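PDB 5DL7: porin from Acinetobacter baumannii AB307-0294, which probably forms an outer-membrane channel of the OprD porin family through which small solutes cross into the periplasm. Local coordinates for residues Ala192-Ser204 against Arg213-Gln225. Sequence-based numbering, arbitrary orientation.
Sequences AATTDSFYTLGGS and RAYHAELKDIYQQ
With OG1 turned opposite the backbone N in both residues (chi1 -166° in Thr195, -168° in Thr200), each threonine hydroxyl reaches a backbone carbonyl of 213-225. The pairing is a beta hairpin of the porin barrel: 198-204 runs antiparallel to 213-219, and paired backbone bonds join Tyr199 to Glu218 and Leu201 to His216. Thr200 OG1 comes from above the carbonyl plane to His216 O at 2.7 Å, so this oxygen holds both the hydroxyl and Leu201 N; Thr133 also bonds the hydroxyl. Small Ala217 suits the same face, since its CB receives the Phe198 ring at CZ, 3.6 Å away. Gly202 suits its place because at its backbone angles any CB would press against the preceding carbonyl oxygen, and the Tyr215 ring comes up obliquely beside it, CD1 3.5 Å from Gly202 CA. On the other face, Tyr199 OH lies in the His216 ring plane and accepts a bent bond from NE2 (3.1 Å), while ND1 bonds Gln226. Beyond the strand, the Lys220 chain, extended to CE and bent at its end, reaches Asp196, NZ meeting the syn lone pair of OD1 in a salt bridge. Thr195 OG1 grips the same lysine's backbone, 2.6 Å from Lys220 O.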
ATOM      1  N   ALA A 192       1.252 -18.725  -7.788  1.00 22.47           N
ATOM      2  CA  ALA A 192       1.951 -17.426  -7.866  1.00 23.11           C
ATOM      3  C   ALA A 192       2.868 -17.568  -9.103  1.00 24.95           C
ATOM      4  O   ALA A 192       3.436 -18.650  -9.373  1.00 27.28           O
ATOM      5  CB  ALA A 192       2.769 -17.222  -6.587  1.00 25.60           C
ATOM      6  N   ALA A 193       3.067 -16.556  -9.909  1.00 23.29           N
ATOM      7  CA  ALA A 193       3.859 -16.612 -11.086  1.00 25.36           C
ATOM      8  C   ALA A 193       4.690 -15.380 -11.287  1.00 23.98           C
ATOM      9  O   ALA A 193       4.388 -14.322 -10.796  1.00 26.03           O
ATOM     10  CB  ALA A 193       3.008 -16.783 -12.337  1.00 26.01           C
ATOM     11  N   THR A 194       5.749 -15.540 -12.059  1.00 25.67           N
ATOM     12  CA  THR A 194       6.567 -14.394 -12.394  1.00 25.60           C
ATOM     13  C   THR A 194       6.638 -14.299 -13.911  1.00 24.61           C
ATOM     14  O   THR A 194       6.413 -15.240 -14.694  1.00 26.65           O
ATOM     15  CB  THR A 194       7.952 -14.401 -11.786  1.00 30.02           C
ATOM     16  OG1 THR A 194       8.588 -15.555 -12.328  1.00 28.75           O
ATOM     17  CG2 THR A 194       7.968 -14.478 -10.267  1.00 32.95           C
ATOM     18  N   THR A 195       7.109 -13.155 -14.361  1.00 24.99           N
ATOM     19  CA  THR A 195       7.234 -12.886 -15.782  1.00 24.53           C
ATOM     20  C   THR A 195       8.278 -11.833 -16.074  1.00 27.10           C
ATOM     21  O   THR A 195       8.863 -11.297 -15.151  1.00 27.73           O
ATOM     22  CB  THR A 195       5.775 -12.494 -16.346  1.00 25.50           C
ATOM     23  OG1 THR A 195       5.773 -12.547 -17.773  1.00 27.69           O
ATOM     24  CG2 THR A 195       5.378 -11.143 -15.840  1.00 25.25           C
ATOM     25  N   ASP A 196       8.472 -11.482 -17.312  1.00 28.26           N
ATOM     26  CA  ASP A 196       9.541 -10.576 -17.468  1.00 31.38           C
ATOM     27  C   ASP A 196       9.242  -9.136 -17.667  1.00 28.81           C
ATOM     28  O   ASP A 196      10.199  -8.365 -17.960  1.00 32.39           O
ATOM     29  CB  ASP A 196      10.463 -10.979 -18.445  1.00 39.43           C
ATOM     30  CG  ASP A 196       9.869 -11.183 -19.685  1.00 40.38           C
ATOM     31  OD1 ASP A 196       8.851 -10.661 -20.011  1.00 54.59           O
ATOM     32  OD2 ASP A 196      10.456 -12.132 -20.330  1.00 59.90           O
ATOM     33  N   SER A 197       7.973  -8.777 -17.721  1.00 26.18           N
ATOM     34  CA  SER A 197       7.699  -7.358 -17.834  1.00 27.84           C
ATOM     35  C   SER A 197       6.283  -6.974 -17.485  1.00 25.53           C
ATOM     36  O   SER A 197       5.380  -7.776 -17.499  1.00 23.42           O
ATOM     37  CB  SER A 197       8.174  -6.870 -19.188  1.00 34.11           C
ATOM     38  OG  SER A 197       7.187  -7.198 -20.108  1.00 31.68           O
ATOM     39  N   PHE A 198       6.135  -5.680 -17.139  1.00 22.04           N
ATOM     40  CA  PHE A 198       4.872  -5.106 -16.739  1.00 19.82           C
ATOM     41  C   PHE A 198       4.900  -3.684 -17.364  1.00 22.26           C
ATOM     42  O   PHE A 198       5.905  -2.960 -17.267  1.00 21.73           O
ATOM     43  CB  PHE A 198       4.738  -5.033 -15.258  1.00 21.45           C
ATOM     44  CG  PHE A 198       3.522  -4.291 -14.756  1.00 19.73           C
ATOM     45  CD1 PHE A 198       3.656  -2.934 -14.523  1.00 22.40           C
ATOM     46  CD2 PHE A 198       2.251  -4.845 -14.604  1.00 19.81           C
ATOM     47  CE1 PHE A 198       2.531  -2.166 -14.207  1.00 20.58           C
ATOM     48  CE2 PHE A 198       1.157  -4.081 -14.099  1.00 21.54           C
ATOM     49  CZ  PHE A 198       1.311  -2.730 -13.903  1.00 21.62           C
ATOM     50  N   TYR A 199       3.778  -3.299 -17.926  1.00 21.35           N
ATOM     51  CA  TYR A 199       3.652  -1.897 -18.325  1.00 22.49           C
ATOM     52  C   TYR A 199       2.263  -1.358 -17.955  1.00 21.22           C
ATOM     53  O   TYR A 199       1.262  -2.110 -17.801  1.00 20.28           O
ATOM     54  CB  TYR A 199       3.902  -1.700 -19.752  1.00 26.86           C
ATOM     55  CG  TYR A 199       2.856  -1.987 -20.674  1.00 29.74           C
ATOM     56  CD1 TYR A 199       1.933  -1.012 -21.063  1.00 29.98           C
ATOM     57  CD2 TYR A 199       2.742  -3.191 -21.320  1.00 33.43           C
ATOM     58  CE1 TYR A 199       0.796  -1.322 -21.807  1.00 38.90           C
ATOM     59  CE2 TYR A 199       1.610  -3.461 -22.142  1.00 35.54           C
ATOM     60  CZ  TYR A 199       0.654  -2.540 -22.392  1.00 39.84           C
ATOM     61  OH  TYR A 199      -0.502  -2.878 -23.162  1.00 40.36           O
ATOM     62  N   THR A 200       2.257  -0.031 -17.694  1.00 20.30           N
ATOM     63  CA  THR A 200       0.973   0.647 -17.415  1.00 18.70           C
ATOM     64  C   THR A 200       1.068   2.085 -17.992  1.00 19.77           C
ATOM     65  O   THR A 200       2.154   2.650 -18.042  1.00 22.11           O
ATOM     66  CB  THR A 200       0.576   0.629 -15.912  1.00 20.48           C
ATOM     67  OG1 THR A 200      -0.797   1.042 -15.731  1.00 21.68           O
ATOM     68  CG2 THR A 200       1.510   1.413 -15.119  1.00 22.88           C
ATOM     69  N   LEU A 201      -0.085   2.567 -18.450  1.00 19.75           N
ATOM     70  CA  LEU A 201      -0.161   3.970 -18.844  1.00 23.49           C
ATOM     71  C   LEU A 201      -1.583   4.521 -18.600  1.00 21.90           C
ATOM     72  O   LEU A 201      -2.569   3.826 -18.527  1.00 20.81           O
ATOM     73  CB  LEU A 201       0.266   4.136 -20.254  1.00 27.32           C
ATOM     74  CG  LEU A 201      -0.640   3.784 -21.311  1.00 30.71           C
ATOM     75  CD1 LEU A 201       0.029   4.140 -22.677  1.00 34.04           C
ATOM     76  CD2 LEU A 201      -0.932   2.284 -21.279  1.00 35.54           C
ATOM     77  N   GLY A 202      -1.624   5.839 -18.350  1.00 21.90           N
ATOM     78  CA  GLY A 202      -2.931   6.466 -18.203  1.00 23.51           C
ATOM     79  C   GLY A 202      -2.752   7.897 -17.737  1.00 22.90           C
ATOM     80  O   GLY A 202      -1.731   8.567 -17.975  1.00 23.31           O
ATOM     81  N   GLY A 203      -3.736   8.353 -17.083  1.00 23.14           N
ATOM     82  CA  GLY A 203      -3.746   9.745 -16.671  1.00 26.49           C
ATOM     83  C   GLY A 203      -4.626  10.047 -15.468  1.00 24.97           C
ATOM     84  O   GLY A 203      -5.529   9.311 -15.129  1.00 24.62           O
ATOM     85  N   SER A 204      -4.412  11.229 -14.899  1.00 25.50           N
ATOM     86  CA  SER A 204      -5.169  11.751 -13.740  1.00 26.49           C
ATOM     87  C   SER A 204      -5.516  13.223 -14.029  1.00 28.02           C
ATOM     88  O   SER A 204      -4.599  13.972 -14.354  1.00 27.77           O
ATOM     89  CB  SER A 204      -4.208  11.593 -12.507  1.00 31.29           C
ATOM     90  OG  SER A 204      -4.827  12.220 -11.390  1.00 35.38           O
ATOM     91  N   ARG A 213      -9.295   9.412 -12.772  1.00 22.91           N
ATOM     92  CA  ARG A 213      -8.138   8.690 -13.110  1.00 24.02           C
ATOM     93  C   ARG A 213      -8.592   7.480 -13.977  1.00 20.90           C
ATOM     94  O   ARG A 213      -9.651   6.845 -13.755  1.00 21.51           O
ATOM     95  CB  ARG A 213      -7.446   8.168 -11.902  1.00 25.36           C
ATOM     96  CG  ARG A 213      -6.984   9.302 -10.955  1.00 27.13           C
ATOM     97  CD  ARG A 213      -6.063   8.790  -9.906  1.00 28.89           C
ATOM     98  NE  ARG A 213      -6.867   7.982  -8.981  1.00 27.74           N
ATOM     99  CZ  ARG A 213      -6.370   7.103  -8.062  1.00 28.24           C
ATOM    100  NH1 ARG A 213      -5.074   6.911  -7.994  1.00 30.60           N
ATOM    101  NH2 ARG A 213      -7.126   6.457  -7.128  1.00 26.56           N
ATOM    102  N   ALA A 214      -7.686   7.127 -14.898  1.00 21.60           N
ATOM    103  CA  ALA A 214      -7.905   5.989 -15.826  1.00 22.20           C
ATOM    104  C   ALA A 214      -6.504   5.463 -16.137  1.00 20.43           C
ATOM    105  O   ALA A 214      -5.652   6.176 -16.569  1.00 21.02           O
ATOM    106  CB  ALA A 214      -8.668   6.356 -17.057  1.00 23.09           C
ATOM    107  N   TYR A 215      -6.368   4.134 -16.040  1.00 18.98           N
ATOM    108  CA  TYR A 215      -5.103   3.508 -16.410  1.00 19.14           C
ATOM    109  C   TYR A 215      -5.394   2.123 -17.019  1.00 19.78           C
ATOM    110  O   TYR A 215      -6.389   1.447 -16.716  1.00 20.81           O
ATOM    111  CB  TYR A 215      -4.175   3.245 -15.186  1.00 19.64           C
ATOM    112  CG  TYR A 215      -3.735   4.521 -14.512  1.00 20.75           C
ATOM    113  CD1 TYR A 215      -2.674   5.237 -14.955  1.00 21.56           C
ATOM    114  CD2 TYR A 215      -4.521   4.949 -13.429  1.00 23.21           C
ATOM    115  CE1 TYR A 215      -2.388   6.517 -14.406  1.00 23.24           C
ATOM    116  CE2 TYR A 215      -4.211   6.200 -12.850  1.00 25.60           C
ATOM    117  CZ  TYR A 215      -3.201   6.919 -13.354  1.00 25.48           C
ATOM    118  OH  TYR A 215      -2.948   8.131 -12.723  1.00 28.69           O
ATOM    119  N   HIS A 216      -4.500   1.713 -17.862  1.00 20.74           N
ATOM    120  CA  HIS A 216      -4.410   0.364 -18.432  1.00 19.70           C
ATOM    121  C   HIS A 216      -3.040  -0.269 -18.063  1.00 21.90           C
ATOM    122  O   HIS A 216      -2.056   0.410 -18.050  1.00 20.01           O
ATOM    123  CB  HIS A 216      -4.591   0.349 -19.993  1.00 22.43           C
ATOM    124  CG  HIS A 216      -4.177  -0.951 -20.634  1.00 25.10           C
ATOM    125  ND1 HIS A 216      -4.964  -2.081 -20.579  1.00 25.93           N
ATOM    126  CD2 HIS A 216      -3.021  -1.324 -21.220  1.00 27.77           C
ATOM    127  CE1 HIS A 216      -4.320  -3.081 -21.142  1.00 26.76           C
ATOM    128  NE2 HIS A 216      -3.185  -2.647 -21.614  1.00 26.88           N
ATOM    129  N   ALA A 217      -3.044  -1.547 -17.813  1.00 18.86           N
ATOM    130  CA  ALA A 217      -1.830  -2.278 -17.410  1.00 19.26           C
ATOM    131  C   ALA A 217      -1.859  -3.712 -18.035  1.00 19.23           C
ATOM    132  O   ALA A 217      -2.911  -4.320 -18.256  1.00 20.33           O
ATOM    133  CB  ALA A 217      -1.698  -2.465 -15.938  1.00 20.71           C
ATOM    134  N   GLU A 218      -0.649  -4.182 -18.299  1.00 20.42           N
ATOM    135  CA  GLU A 218      -0.426  -5.558 -18.735  1.00 21.49           C
ATOM    136  C   GLU A 218       0.757  -6.092 -17.945  1.00 20.29           C
ATOM    137  O   GLU A 218       1.877  -5.637 -18.114  1.00 20.06           O
ATOM    138  CB  GLU A 218      -0.251  -5.682 -20.218  1.00 24.97           C
ATOM    139  CG  GLU A 218      -0.033  -7.138 -20.613  1.00 28.80           C
ATOM    140  CD  GLU A 218       0.247  -7.297 -22.106  1.00 43.32           C
ATOM    141  OE1 GLU A 218      -0.585  -6.906 -22.863  1.00 40.37           O
ATOM    142  OE2 GLU A 218       1.365  -7.604 -22.443  1.00 51.57           O
ATOM    143  N   LEU A 219       0.497  -7.237 -17.248  1.00 19.42           N
ATOM    144  CA  LEU A 219       1.614  -8.070 -16.682  1.00 20.42           C
ATOM    145  C   LEU A 219       1.745  -9.241 -17.638  1.00 21.51           C
ATOM    146  O   LEU A 219       0.806 -10.069 -17.775  1.00 21.54           O
ATOM    147  CB  LEU A 219       1.196  -8.544 -15.307  1.00 20.34           C
ATOM    148  CG  LEU A 219       2.140  -9.411 -14.524  1.00 20.45           C
ATOM    149  CD1 LEU A 219       3.441  -8.656 -14.249  1.00 20.74           C
ATOM    150  CD2 LEU A 219       1.537  -9.890 -13.242  1.00 21.97           C
ATOM    151  N   LYS A 220       2.877  -9.253 -18.334  1.00 21.30           N
ATOM    152  CA  LYS A 220       3.043 -10.061 -19.589  1.00 22.79           C
ATOM    153  C   LYS A 220       2.739 -11.545 -19.271  1.00 23.02           C
ATOM    154  O   LYS A 220       3.264 -12.105 -18.297  1.00 23.64           O
ATOM    155  CB  LYS A 220       4.450  -9.963 -20.071  1.00 25.23           C
ATOM    156  CG  LYS A 220       4.622 -10.739 -21.397  1.00 27.59           C
ATOM    157  CD  LYS A 220       6.029 -10.554 -21.824  1.00 39.72           C
ATOM    158  CE  LYS A 220       6.396 -11.367 -23.070  1.00 47.86           C
ATOM    159  NZ  LYS A 220       7.840 -11.651 -22.743  1.00 55.44           N
ATOM    160  N   ASP A 221       1.823 -12.160 -20.032  1.00 24.63           N
ATOM    161  CA  ASP A 221       1.442 -13.603 -19.958  1.00 24.97           C
ATOM    162  C   ASP A 221       0.733 -13.925 -18.676  1.00 22.38           C
ATOM    163  O   ASP A 221       0.584 -15.125 -18.334  1.00 24.37           O
ATOM    164  CB  ASP A 221       2.744 -14.421 -20.163  1.00 27.07           C
ATOM    165  CG  ASP A 221       3.204 -14.437 -21.552  1.00 29.47           C
ATOM    166  OD1 ASP A 221       2.414 -14.549 -22.484  1.00 32.17           O
ATOM    167  OD2 ASP A 221       4.446 -14.408 -21.735  1.00 32.55           O
ATOM    168  N   ILE A 222       0.228 -12.943 -17.917  1.00 22.21           N
ATOM    169  CA  ILE A 222      -0.487 -13.119 -16.700  1.00 21.73           C
ATOM    170  C   ILE A 222      -1.853 -12.465 -16.731  1.00 22.42           C
ATOM    171  O   ILE A 222      -2.844 -13.128 -16.764  1.00 21.74           O
ATOM    172  CB  ILE A 222       0.302 -12.782 -15.424  1.00 21.38           C
ATOM    173  CG1 ILE A 222       1.645 -13.613 -15.416  1.00 23.03           C
ATOM    174  CG2 ILE A 222      -0.528 -13.108 -14.218  1.00 23.81           C
ATOM    175  CD1 ILE A 222       2.493 -13.311 -14.207  1.00 23.50           C
ATOM    176  N   TYR A 223      -1.879 -11.146 -16.781  1.00 21.06           N
ATOM    177  CA  TYR A 223      -3.199 -10.446 -16.813  1.00 19.32           C
ATOM    178  C   TYR A 223      -3.070  -9.101 -17.530  1.00 21.01           C
ATOM    179  O   TYR A 223      -1.974  -8.506 -17.550  1.00 20.04           O
ATOM    180  CB  TYR A 223      -3.859 -10.308 -15.493  1.00 19.99           C
ATOM    181  CG  TYR A 223      -3.202  -9.402 -14.509  1.00 20.02           C
ATOM    182  CD1 TYR A 223      -3.326  -7.996 -14.662  1.00 20.71           C
ATOM    183  CD2 TYR A 223      -2.461  -9.797 -13.444  1.00 20.36           C
ATOM    184  CE1 TYR A 223      -2.738  -7.156 -13.739  1.00 21.29           C
ATOM    185  CE2 TYR A 223      -1.899  -8.950 -12.500  1.00 21.20           C
ATOM    186  CZ  TYR A 223      -1.941  -7.630 -12.618  1.00 20.26           C
ATOM    187  OH  TYR A 223      -1.373  -6.723 -11.775  1.00 20.67           O
ATOM    188  N   GLN A 224      -4.239  -8.622 -17.982  1.00 19.94           N
ATOM    189  CA  GLN A 224      -4.432  -7.187 -18.368  1.00 20.66           C
ATOM    190  C   GLN A 224      -5.429  -6.624 -17.392  1.00 19.91           C
ATOM    191  O   GLN A 224      -6.377  -7.310 -16.995  1.00 21.21           O
ATOM    192  CB  GLN A 224      -4.931  -7.020 -19.827  1.00 23.28           C
ATOM    193  CG  GLN A 224      -3.831  -7.337 -20.746  1.00 33.99           C
ATOM    194  CD  GLN A 224      -4.260  -7.235 -22.208  1.00 42.75           C
ATOM    195  OE1 GLN A 224      -3.644  -7.934 -23.161  1.00 56.11           O
ATOM    196  NE2 GLN A 224      -5.288  -6.468 -22.416  1.00 49.35           N
ATOM    197  N   GLN A 225      -5.284  -5.359 -17.053  1.00 19.48           N
ATOM    198  CA  GLN A 225      -6.109  -4.718 -16.054  1.00 18.59           C
ATOM    199  C   GLN A 225      -6.397  -3.231 -16.443  1.00 19.57           C
ATOM    200  O   GLN A 225      -5.440  -2.593 -16.839  1.00 21.53           O
ATOM    201  CB  GLN A 225      -5.533  -4.866 -14.690  1.00 18.41           C
ATOM    202  CG  GLN A 225      -6.298  -4.242 -13.557  1.00 18.07           C
ATOM    203  CD  GLN A 225      -5.588  -4.554 -12.242  1.00 18.72           C
ATOM    204  OE1 GLN A 225      -4.686  -3.846 -11.811  1.00 18.84           O
ATOM    205  NE2 GLN A 225      -6.025  -5.676 -11.615  1.00 19.65           N
TER